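Local coordinates for outer membrane porin protein 32 (Delftia acidovorans, PDB 2FGQ) that forms anion-selective channels, as a homotrimer, through which ions and small solutes cross the bacterial outer membrane, at residues S3-N13 and T31-R42; F85-P96 and I132-P143. One frame throughout, in Å; residues are numbered along the deposited sequence.

Contact 1 of 2, residues S3-N13 and T31-R42; sequences SVTLFGIVDTN and TSGASTSRLGLR. With SO4 (sulfate ion), chain G.
Thr5 to Ile9 pair with Arg42 to Arg38 as antiparallel neighbours in the first hairpin of the porin barrel wall, their axes 4.5 Å apart; before Arg38 the second strand gives way to a loop, Ser32 to Ser37, that closes round Asp11. Two backbone bonds join each of the pairs Thr5-Arg42, Phe7-Gly40 and Ile9-Arg38. Phe7 has CG between its backbone N and carbonyl carbon (chi1 65°), which lays the ring back across Gly40, whose CA sits over one face. On the opposite face the Arg42 guanidinium lies nearly flat, centres 4.0 Å apart and planes at 18°, a cation-pi stack with NH1 above the ring centre. A CB on Gly40 would clash with the ring. Arg38 runs beside Ile9, whose CD1 covers a face of the guanidinium, 3.6 Å from NE. Arg38 NE and NH2 grip Thr36 O side-on, and Arg38 NH1 donates to O3 of a sulfate (2.7 Å), probably from the crystallisation liquor; Thr36 OG1 hydrogen-bonds the malate. Asp11 OD2 accepts Ala34 N (2.9 Å) and Ser35 N (3.0 Å) from one face of the carboxylate, and OD1 takes Gly33 N from above its plane and also bonds Tyr289. Asp11 N donates to Ser37 OG (2.9 Å). Strand 320-331 borders 4-17 on one flank and strand 51-60 borders 26-48 on the other, while Leu6 and Leu39 pack on Leu41 of the second subunit.

Contact 2 of 2, residues F85-P96 and I132-P143; sequences FGEVRLGRDLVP and IRANNLISYYTP. With CA (calcium ion), chain C; MLT (D-malate), chain H.
Arg89 and Tyr141 both set CG anti to their carbonyl carbon (chi1 -56° and -65°), and with the arginine chain extended the ring's CE1 comes over the centre of the guanidinium, 4.1 Å from CZ, the planes 39° apart. The edge of that guanidinium is salt-bridged, NH2 to Glu87 OE1 and NH1 to Asp93 OD2 (2.8 Å). Past Gly91 the register slips by one, and a second pairing brings Leu94 to Arg133. There Leu94 CD2 rests over the centre of the Arg133 guanidinium, 3.7 Å from CZ, while the guanidinium edge meets the malate, NH1 to O3 (3.1 Å) and NH2 to O2 (3.2 Å), and NE is held by Arg75 O. Arg133 CB lies over a face of the Arg92 guanidinium, 3.6 Å from NH2. Arg92 NE bonds Lys74 O and NH1 bridges Asp128. With an alanine here, Lys74 O and Asp128 would probably each lose this mate and Arg133 CB its cover. Asn136 OD1 binds calcium (2.3 Å), a site it shares with a water, Glu158 and Leu29, Asp64 and Gly309 of the third subunit. Strands 76-83 and 148-155 flank the pair in the barrel wall, and helix 96-101 packs on Leu94 and Tyr141.

Contact 1 closes before contact 2 opens along the chain, and both include neighbouring strands of the same closed antiparallel barrel; contact 2 adds the separate pair 93-94 with 133-134. Strands 4-17 and 26-48 of contact 1 are separated from strands 86-90 and 137-141 of contact 2 by strands 51-60 and 76-83. The centres lie 20 Å apart and the nearest atoms about 7 Å, without touching. The malate bridges that gap: Thr36 in the broken strand of contact 1 and Leu94 and Arg133 in contact 2 belong to its pocket, with Arg75, Thr102 and Ala109, consistent with an anion-selective pore. Both contacts also touch the third subunit, so they lie on the side of the barrel that faces its neighbours in the trimer.

Contact 1 of 2, residues S3-N13 and T31-R42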
loop_
_atom_site.group_PDB
_atom_site.type_symbol
_atom_site.label_atom_id
_atom_site.label_comp_id
_atom_site.label_asym_id
_atom_site.label_seq_id
_atom_site.Cartn_x
_atom_site.Cartn_y
_atom_site.Cartn_z
ATOM N N SER A 3 14.216 -3.475 -20.150
ATOM C CA SER A 3 13.225 -4.477 -19.678
ATOM C C SER A 3 12.702 -4.050 -18.294
ATOM O O SER A 3 13.407 -3.312 -17.589
ATOM C CB SER A 3 13.896 -5.849 -19.584
ATOM O OG SER A 3 14.949 -5.880 -18.630
ATOM N N VAL A 4 11.467 -4.452 -17.966
ATOM C CA VAL A 4 10.884 -4.296 -16.594
ATOM C C VAL A 4 10.467 -5.676 -16.060
ATOM O O VAL A 4 9.780 -6.451 -16.754
ATOM C CB VAL A 4 9.663 -3.380 -16.563
ATOM C CG1 VAL A 4 9.042 -3.333 -15.210
ATOM C CG2 VAL A 4 10.071 -1.936 -17.002
ATOM N N THR A 5 10.932 -5.989 -14.847
ATOM C CA THR A 5 10.770 -7.284 -14.234
ATOM C C THR A 5 9.985 -7.163 -12.947
ATOM O O THR A 5 10.337 -6.387 -12.077
ATOM C CB THR A 5 12.170 -7.854 -13.916
ATOM O OG1 THR A 5 12.911 -8.048 -15.123
ATOM C CG2 THR A 5 12.050 -9.235 -13.317
ATOM N N LEU A 6 8.927 -7.957 -12.831
ATOM C CA LEU A 6 8.195 -8.121 -11.599
ATOM C C LEU A 6 8.820 -9.318 -10.908
ATOM O O LEU A 6 9.021 -10.351 -11.532
ATOM C CB LEU A 6 6.755 -8.466 -11.899
ATOM C CG LEU A 6 5.936 -8.982 -10.727
ATOM C CD1 LEU A 6 5.617 -7.820 -9.847
ATOM C CD2 LEU A 6 4.697 -9.655 -11.285
ATOM N N PHE A 7 9.105 -9.195 -9.625
ATOM C CA PHE A 7 9.723 -10.291 -8.890
ATOM C C PHE A 7 9.220 -10.316 -7.452
ATOM O O PHE A 7 8.643 -9.358 -6.955
ATOM C CB PHE A 7 11.254 -10.168 -8.904
ATOM C CG PHE A 7 11.757 -8.960 -8.172
ATOM C CD1 PHE A 7 11.847 -7.728 -8.814
ATOM C CD2 PHE A 7 12.149 -9.056 -6.829
ATOM C CE1 PHE A 7 12.296 -6.617 -8.130
ATOM C CE2 PHE A 7 12.620 -7.944 -6.146
ATOM C CZ PHE A 7 12.693 -6.728 -6.797
ATOM N N GLY A 8 9.541 -11.395 -6.742
ATOM C CA GLY A 8 9.191 -11.464 -5.352
ATOM C C GLY A 8 9.555 -12.771 -4.722
ATOM O O GLY A 8 10.106 -13.682 -5.353
ATOM N N ILE A 9 9.263 -12.814 -3.431
ATOM C CA ILE A 9 9.444 -13.994 -2.595
ATOM C C ILE A 9 8.319 -14.033 -1.587
ATOM O O ILE A 9 8.065 -13.062 -0.903
ATOM C CB ILE A 9 10.811 -14.018 -1.817
ATOM C CG1 ILE A 9 11.998 -13.841 -2.754
ATOM C CG2 ILE A 9 10.917 -15.289 -1.002
ATOM C CD1 ILE A 9 13.346 -13.811 -2.066
ATOM N N VAL A 10 7.672 -15.189 -1.461
ATOM C CA VAL A 10 6.791 -15.430 -0.323
ATOM C C VAL A 10 7.440 -16.554 0.510
ATOM O O VAL A 10 7.587 -17.686 0.043
ATOM C CB VAL A 10 5.347 -15.795 -0.705
ATOM C CG1 VAL A 10 4.528 -15.916 0.548
ATOM C CG2 VAL A 10 4.757 -14.760 -1.617
ATOM N N ASP A 11 7.824 -16.199 1.714
ATOM C CA ASP A 11 8.477 -17.103 2.663
ATOM C C ASP A 11 7.619 -17.045 3.927
ATOM O O ASP A 11 7.516 -15.998 4.583
ATOM C CB ASP A 11 9.913 -16.649 2.915
ATOM C CG ASP A 11 10.622 -17.464 3.951
ATOM O OD1 ASP A 11 9.979 -17.882 4.956
ATOM O OD2 ASP A 11 11.854 -17.674 3.844
ATOM N N THR A 12 6.948 -18.165 4.212
ATOM C CA THR A 12 6.031 -18.274 5.340
ATOM C C THR A 12 6.341 -19.553 6.088
ATOM O O THR A 12 6.697 -20.568 5.486
ATOM C CB THR A 12 4.581 -18.198 4.831
ATOM O OG1 THR A 12 4.401 -16.938 4.199
ATOM C CG2 THR A 12 3.557 -18.205 5.942
ATOM N N ASN A 13 6.206 -19.476 7.406
ATOM C CA ASN A 13 6.658 -20.562 8.275
ATOM C C ASN A 13 5.706 -20.783 9.448
ATOM O O ASN A 13 4.846 -19.976 9.752
ATOM C CB ASN A 13 8.112 -20.330 8.797
ATOM C CG ASN A 13 8.284 -18.961 9.472
ATOM O OD1 ASN A 13 7.575 -18.645 10.449
ATOM N ND2 ASN A 13 9.235 -18.147 8.978
ATOM N N THR A 31 6.866 -15.360 9.146
ATOM C CA THR A 31 7.380 -15.109 7.812
ATOM C C THR A 31 8.873 -14.993 7.763
ATOM O O THR A 31 9.541 -14.751 8.791
ATOM C CB THR A 31 6.751 -13.816 7.214
ATOM O OG1 THR A 31 7.138 -12.658 7.996
ATOM C CG2 THR A 31 5.222 -13.895 7.162
ATOM N N SER A 32 9.409 -15.148 6.549
ATOM C CA SER A 32 10.731 -14.650 6.240
ATOM C C SER A 32 11.824 -15.328 7.073
ATOM O O SER A 32 12.736 -14.680 7.600
ATOM C CB SER A 32 10.716 -13.127 6.363
ATOM O OG SER A 32 9.862 -12.558 5.390
ATOM N N GLY A 33 11.769 -16.659 7.130
ATOM C CA GLY A 33 12.745 -17.436 7.879
ATOM C C GLY A 33 14.022 -17.732 7.130
ATOM O O GLY A 33 15.063 -17.881 7.762
ATOM N N ALA A 34 13.941 -17.870 5.808
ATOM C CA ALA A 34 15.092 -18.182 4.941
ATOM C C ALA A 34 15.492 -16.968 4.074
ATOM O O ALA A 34 16.663 -16.674 3.912
ATOM C CB ALA A 34 14.807 -19.393 4.077
ATOM N N SER A 35 14.520 -16.254 3.522
ATOM C CA SER A 35 14.751 -14.971 2.832
ATOM C C SER A 35 13.630 -14.042 3.188
ATOM O O SER A 35 12.501 -14.485 3.392
ATOM C CB SER A 35 14.761 -15.154 1.324
ATOM O OG SER A 35 15.797 -16.009 0.885
ATOM N N THR A 36 13.900 -12.755 3.219
ATOM C CA THR A 36 12.818 -11.818 3.462
ATOM C C THR A 36 11.811 -11.821 2.324
ATOM O O THR A 36 12.160 -11.674 1.165
ATOM C CB THR A 36 13.355 -10.415 3.725
ATOM O OG1 THR A 36 14.311 -10.456 4.805
ATOM C CG2 THR A 36 12.228 -9.460 4.123
ATOM N N SER A 37 10.554 -12.007 2.689
ATOM C CA SER A 37 9.464 -11.961 1.722
ATOM C C SER A 37 9.352 -10.573 1.144
ATOM O O SER A 37 9.511 -9.594 1.854
ATOM C CB SER A 37 8.121 -12.317 2.355
ATOM O OG SER A 37 8.114 -13.554 2.986
ATOM N N ARG A 38 9.106 -10.512 -0.154
ATOM C CA ARG A 38 9.121 -9.228 -0.847
ATOM C C ARG A 38 8.343 -9.261 -2.131
ATOM O O ARG A 38 8.064 -10.326 -2.689
ATOM C CB ARG A 38 10.595 -8.844 -1.151
ATOM C CG ARG A 38 11.236 -9.662 -2.257
ATOM C CD ARG A 38 12.772 -9.644 -2.248
ATOM N NE ARG A 38 13.269 -10.328 -1.080
ATOM C CZ ARG A 38 14.549 -10.517 -0.802
ATOM N NH1 ARG A 38 15.496 -9.990 -1.581
ATOM N NH2 ARG A 38 14.894 -11.232 0.260
ATOM N N LEU A 39 8.049 -8.060 -2.622
ATOM C CA LEU A 39 7.393 -7.851 -3.919
ATOM C C LEU A 39 8.044 -6.604 -4.515
ATOM O O LEU A 39 8.162 -5.622 -3.836
ATOM C CB LEU A 39 5.888 -7.690 -3.762
ATOM C CG LEU A 39 5.130 -7.366 -5.048
ATOM C CD1 LEU A 39 5.172 -8.510 -6.014
ATOM C CD2 LEU A 39 3.688 -7.063 -4.701
ATOM N N GLY A 40 8.491 -6.688 -5.758
ATOM C CA GLY A 40 9.176 -5.576 -6.379
ATOM C C GLY A 40 9.065 -5.531 -7.873
ATOM O O GLY A 40 8.669 -6.486 -8.551
ATOM N N LEU A 41 9.457 -4.365 -8.387
ATOM C CA LEU A 41 9.554 -4.111 -9.800
ATOM C C LEU A 41 10.897 -3.465 -10.030
ATOM O O LEU A 41 11.261 -2.572 -9.294
ATOM C CB LEU A 41 8.466 -3.136 -10.220
ATOM C CG LEU A 41 7.015 -3.588 -10.101
ATOM C CD1 LEU A 41 6.583 -4.115 -8.762
ATOM C CD2 LEU A 41 6.096 -2.449 -10.487
ATOM N N ARG A 42 11.590 -3.875 -11.073
ATOM C CA ARG A 42 12.858 -3.252 -11.428
ATOM C C ARG A 42 13.023 -3.193 -12.905
ATOM O O ARG A 42 12.434 -3.955 -13.662
ATOM C CB ARG A 42 14.016 -3.998 -10.790
ATOM C CG ARG A 42 14.122 -5.425 -11.211
ATOM C CD ARG A 42 15.247 -6.214 -10.423
ATOM N NE ARG A 42 15.227 -7.627 -10.815
ATOM C CZ ARG A 42 15.206 -8.693 -10.007
ATOM N NH1 ARG A 42 15.273 -8.620 -8.672
ATOM N NH2 ARG A 42 15.168 -9.890 -10.570
HETATM S S SO4 G . 18.284 -11.535 -0.029
HETATM O O1 SO4 G . 17.600 -12.856 0.010
HETATM O O2 SO4 G . 19.765 -11.720 0.251
HETATM O O3 SO4 G . 18.026 -10.863 -1.354
HETATM O O4 SO4 G . 17.691 -10.642 0.988
HETATM O O HOH W 1 14.421 -5.731 -15.649
HETATM O O HOH W 2 5.263 -14.050 3.793
#

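Contact 2 of 2, residues F85-P96 and I132-P143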
loop_
_atom_site.group_PDB
_atom_site.type_symbol
_atom_site.label_atom_id
_atom_site.label_comp_id
_atom_site.label_asym_id
_atom_site.label_seq_id
_atom_site.Cartn_x
_atom_site.Cartn_y
_atom_site.Cartn_z
ATOM N N PHE A 85 31.850 3.489 -14.991
ATOM C CA PHE A 85 32.221 4.189 -13.776
ATOM C C PHE A 85 31.699 3.519 -12.483
ATOM O O PHE A 85 32.113 3.889 -11.403
ATOM C CB PHE A 85 31.742 5.643 -13.839
ATOM C CG PHE A 85 30.250 5.776 -13.923
ATOM C CD1 PHE A 85 29.458 5.731 -12.778
ATOM C CD2 PHE A 85 29.644 5.830 -15.153
ATOM C CE1 PHE A 85 28.064 5.800 -12.889
ATOM C CE2 PHE A 85 28.278 5.894 -15.271
ATOM C CZ PHE A 85 27.485 5.874 -14.145
ATOM N N GLY A 86 30.806 2.546 -12.611
ATOM C CA GLY A 86 30.124 1.965 -11.476
ATOM C C GLY A 86 28.640 2.290 -11.535
ATOM O O GLY A 86 28.023 2.250 -12.596
ATOM N N GLU A 87 28.093 2.655 -10.389
ATOM C CA GLU A 87 26.655 2.906 -10.264
ATOM C C GLU A 87 26.390 3.940 -9.191
ATOM O O GLU A 87 26.952 3.867 -8.092
ATOM C CB GLU A 87 25.924 1.608 -9.893
ATOM C CG GLU A 87 24.419 1.694 -9.843
ATOM C CD GLU A 87 23.775 0.432 -9.258
ATOM O OE1 GLU A 87 24.447 -0.385 -8.595
ATOM O OE2 GLU A 87 22.589 0.267 -9.428
ATOM N N VAL A 88 25.524 4.896 -9.515
ATOM C CA VAL A 88 25.019 5.859 -8.565
ATOM C C VAL A 88 23.519 5.628 -8.410
ATOM O O VAL A 88 22.808 5.554 -9.392
ATOM C CB VAL A 88 25.291 7.305 -9.010
ATOM C CG1 VAL A 88 24.681 8.275 -8.046
ATOM C CG2 VAL A 88 26.805 7.538 -9.117
ATOM N N ARG A 89 23.064 5.527 -7.164
ATOM C CA ARG A 89 21.632 5.341 -6.841
ATOM C C ARG A 89 21.118 6.445 -5.939
ATOM O O ARG A 89 21.808 6.861 -4.998
ATOM C CB ARG A 89 21.437 4.062 -6.079
ATOM C CG ARG A 89 21.919 2.821 -6.703
ATOM C CD ARG A 89 21.558 1.579 -5.816
ATOM N NE ARG A 89 22.240 0.401 -6.259
ATOM C CZ ARG A 89 22.326 -0.720 -5.582
ATOM N NH1 ARG A 89 21.825 -0.863 -4.343
ATOM N NH2 ARG A 89 22.955 -1.724 -6.148
ATOM N N LEU A 90 19.904 6.909 -6.237
ATOM C CA LEU A 90 19.184 7.852 -5.393
ATOM C C LEU A 90 17.918 7.221 -4.864
ATOM O O LEU A 90 17.115 6.743 -5.664
ATOM C CB LEU A 90 18.722 9.076 -6.188
ATOM C CG LEU A 90 19.632 10.256 -6.570
ATOM C CD1 LEU A 90 21.039 10.014 -6.646
ATOM C CD2 LEU A 90 19.084 11.125 -7.724
ATOM N N GLY A 91 17.709 7.333 -3.550
ATOM C CA GLY A 91 16.501 6.840 -2.926
ATOM C C GLY A 91 16.757 5.908 -1.760
ATOM O O GLY A 91 17.893 5.439 -1.489
ATOM N N ARG A 92 15.698 5.590 -1.042
ATOM C CA ARG A 92 15.796 4.683 0.074
ATOM C C ARG A 92 16.344 3.311 -0.354
ATOM O O ARG A 92 15.931 2.745 -1.367
ATOM C CB ARG A 92 14.434 4.476 0.715
ATOM C CG ARG A 92 14.596 3.586 1.982
ATOM C CD ARG A 92 13.426 3.551 2.813
ATOM N NE ARG A 92 13.508 2.539 3.834
ATOM C CZ ARG A 92 13.975 2.735 5.054
ATOM N NH1 ARG A 92 14.548 3.881 5.424
ATOM N NH2 ARG A 92 13.890 1.752 5.924
ATOM N N ASP A 93 17.279 2.798 0.422
ATOM C CA ASP A 93 17.913 1.525 0.124
ATOM C C ASP A 93 18.683 1.087 1.335
ATOM O O ASP A 93 18.865 1.848 2.310
ATOM C CB ASP A 93 18.874 1.770 -1.044
ATOM C CG ASP A 93 19.282 0.528 -1.797
ATOM O OD1 ASP A 93 18.903 -0.652 -1.474
ATOM O OD2 ASP A 93 20.045 0.682 -2.797
ATOM N N LEU A 94 19.158 -0.135 1.267
ATOM C CA LEU A 94 20.272 -0.535 2.136
ATOM C C LEU A 94 21.428 0.447 2.023
ATOM O O LEU A 94 21.772 0.879 0.923
ATOM C CB LEU A 94 20.787 -1.931 1.767
ATOM C CG LEU A 94 19.810 -3.083 1.999
ATOM C CD1 LEU A 94 20.367 -4.302 1.289
ATOM C CD2 LEU A 94 19.657 -3.321 3.457
ATOM N N VAL A 95 21.992 0.836 3.157
ATOM C CA VAL A 95 23.213 1.653 3.105
ATOM C C VAL A 95 24.390 0.745 2.701
ATOM O O VAL A 95 24.307 -0.454 2.847
ATOM C CB VAL A 95 23.496 2.369 4.455
ATOM C CG1 VAL A 95 22.358 3.354 4.748
ATOM C CG2 VAL A 95 23.703 1.406 5.601
ATOM N N PRO A 96 25.461 1.321 2.138
ATOM C CA PRO A 96 26.542 0.458 1.620
ATOM C C PRO A 96 27.147 -0.460 2.664
ATOM O O PRO A 96 27.487 -1.590 2.339
ATOM C CB PRO A 96 27.560 1.466 1.089
ATOM C CG PRO A 96 26.787 2.664 0.803
ATOM C CD PRO A 96 25.706 2.745 1.839
ATOM N N ILE A 132 20.654 -0.373 9.001
ATOM C CA ILE A 132 20.443 -1.210 7.820
ATOM C C ILE A 132 20.078 -0.387 6.541
ATOM O O ILE A 132 20.737 -0.520 5.519
ATOM C CB ILE A 132 19.427 -2.318 8.115
ATOM C CG1 ILE A 132 19.936 -3.229 9.219
ATOM C CG2 ILE A 132 19.151 -3.087 6.838
ATOM C CD1 ILE A 132 18.983 -4.324 9.667
ATOM N N ARG A 133 19.040 0.440 6.600
ATOM C CA ARG A 133 18.639 1.258 5.485
ATOM C C ARG A 133 18.648 2.741 5.872
ATOM O O ARG A 133 18.707 3.070 7.054
ATOM C CB ARG A 133 17.248 0.863 5.031
ATOM C CG ARG A 133 17.181 -0.472 4.364
ATOM C CD ARG A 133 15.774 -0.890 3.912
ATOM N NE ARG A 133 15.841 -2.096 3.091
ATOM C CZ ARG A 133 15.990 -3.318 3.564
ATOM N NH1 ARG A 133 15.990 -3.540 4.873
ATOM N NH2 ARG A 133 16.138 -4.321 2.713
ATOM N N ALA A 134 18.540 3.611 4.879
ATOM C CA ALA A 134 18.376 5.035 5.114
ATOM C C ALA A 134 17.423 5.663 4.118
ATOM O O ALA A 134 17.494 5.355 2.927
ATOM C CB ALA A 134 19.728 5.764 4.979
ATOM N N ASN A 135 16.602 6.582 4.609
ATOM C CA ASN A 135 15.912 7.551 3.751
ATOM C C ASN A 135 16.901 8.551 3.181
ATOM O O ASN A 135 17.967 8.798 3.752
ATOM C CB ASN A 135 14.862 8.333 4.556
ATOM C CG ASN A 135 13.741 7.450 5.158
ATOM O OD1 ASN A 135 13.178 7.748 6.243
ATOM N ND2 ASN A 135 13.413 6.445 4.487
ATOM N N ASN A 136 16.522 9.134 2.060
ATOM C CA ASN A 136 17.229 10.312 1.521
ATOM C C ASN A 136 18.672 9.994 1.200
ATOM O O ASN A 136 19.554 10.865 1.315
ATOM C CB ASN A 136 17.207 11.442 2.537
ATOM C CG ASN A 136 15.772 11.730 3.047
ATOM O OD1 ASN A 136 14.825 11.785 2.247
ATOM N ND2 ASN A 136 15.602 11.858 4.368
ATOM N N LEU A 137 18.894 8.782 0.693
ATOM C CA LEU A 137 20.227 8.233 0.453
ATOM C C LEU A 137 20.727 8.413 -1.001
ATOM O O LEU A 137 19.988 8.213 -1.974
ATOM C CB LEU A 137 20.175 6.743 0.819
ATOM C CG LEU A 137 21.479 5.960 0.611
ATOM C CD1 LEU A 137 22.575 6.385 1.599
ATOM C CD2 LEU A 137 21.170 4.495 0.783
ATOM N N ILE A 138 21.999 8.782 -1.115
ATOM C CA ILE A 138 22.728 8.737 -2.378
ATOM C C ILE A 138 23.888 7.809 -2.172
ATOM O O ILE A 138 24.637 7.994 -1.206
ATOM C CB ILE A 138 23.285 10.121 -2.759
ATOM C CG1 ILE A 138 22.141 11.086 -2.967
ATOM C CG2 ILE A 138 24.090 9.983 -4.041
ATOM C CD1 ILE A 138 22.548 12.531 -3.379
ATOM N N SER A 139 24.023 6.821 -3.056
ATOM C CA SER A 139 25.150 5.904 -2.948
ATOM C C SER A 139 25.893 5.792 -4.256
ATOM O O SER A 139 25.330 6.020 -5.342
ATOM C CB SER A 139 24.739 4.522 -2.544
ATOM O OG SER A 139 24.099 4.500 -1.304
ATOM N N TYR A 140 27.170 5.481 -4.127
ATOM C CA TYR A 140 28.055 5.248 -5.258
ATOM C C TYR A 140 28.790 3.935 -5.005
ATOM O O TYR A 140 29.412 3.759 -3.962
ATOM C CB TYR A 140 29.042 6.402 -5.442
ATOM C CG TYR A 140 30.130 6.063 -6.435
ATOM C CD1 TYR A 140 29.804 5.639 -7.726
ATOM C CD2 TYR A 140 31.472 6.112 -6.084
ATOM C CE1 TYR A 140 30.760 5.249 -8.624
ATOM C CE2 TYR A 140 32.439 5.710 -6.991
ATOM C CZ TYR A 140 32.084 5.300 -8.252
ATOM O OH TYR A 140 33.088 4.938 -9.131
ATOM N N TYR A 141 28.721 3.045 -5.978
ATOM C CA TYR A 141 29.408 1.748 -5.984
ATOM C C TYR A 141 30.372 1.700 -7.153
ATOM O O TYR A 141 30.008 1.937 -8.308
ATOM C CB TYR A 141 28.409 0.581 -6.063
ATOM C CG TYR A 141 27.552 0.504 -4.859
ATOM C CD1 TYR A 141 26.299 1.117 -4.817
ATOM C CD2 TYR A 141 27.988 -0.209 -3.742
ATOM C CE1 TYR A 141 25.519 1.055 -3.671
ATOM C CE2 TYR A 141 27.186 -0.322 -2.603
ATOM C CZ TYR A 141 25.947 0.329 -2.578
ATOM O OH TYR A 141 25.158 0.236 -1.443
ATOM N N THR A 142 31.631 1.431 -6.839
ATOM C CA THR A 142 32.647 1.302 -7.885
ATOM C C THR A 142 32.497 0.004 -8.625
ATOM O O THR A 142 31.890 -0.952 -8.123
ATOM C CB THR A 142 34.087 1.327 -7.315
ATOM O OG1 THR A 142 34.355 0.117 -6.595
ATOM C CG2 THR A 142 34.329 2.476 -6.326
ATOM N N PRO A 143 33.109 -0.089 -9.799
ATOM C CA PRO A 143 33.320 -1.401 -10.397
ATOM C C PRO A 143 34.261 -2.243 -9.492
ATOM O O PRO A 143 34.896 -1.763 -8.531
ATOM C CB PRO A 143 34.003 -1.073 -11.742
ATOM C CG PRO A 143 33.721 0.388 -11.983
ATOM C CD PRO A 143 33.715 0.984 -10.594
HETATM CA CA CA C . 13.567 13.673 1.702
HETATM C C1 MLT H . 17.034 -7.502 3.894
HETATM O O1 MLT H . 16.357 -8.647 4.047
HETATM O O2 MLT H . 17.558 -7.163 2.752
HETATM C C2 MLT H . 17.309 -6.557 5.004
HETATM O O3 MLT H . 16.204 -6.471 5.866
HETATM C C3 MLT H . 18.603 -6.981 5.683
HETATM C C4 MLT H . 19.602 -7.240 4.574
HETATM O O4 MLT H . 19.281 -7.782 3.422
HETATM O O5 MLT H . 20.830 -6.924 4.701
HETATM O O HOH W 3 23.328 2.015 -0.892
HETATM O O HOH W 4 11.882 12.905 3.326
#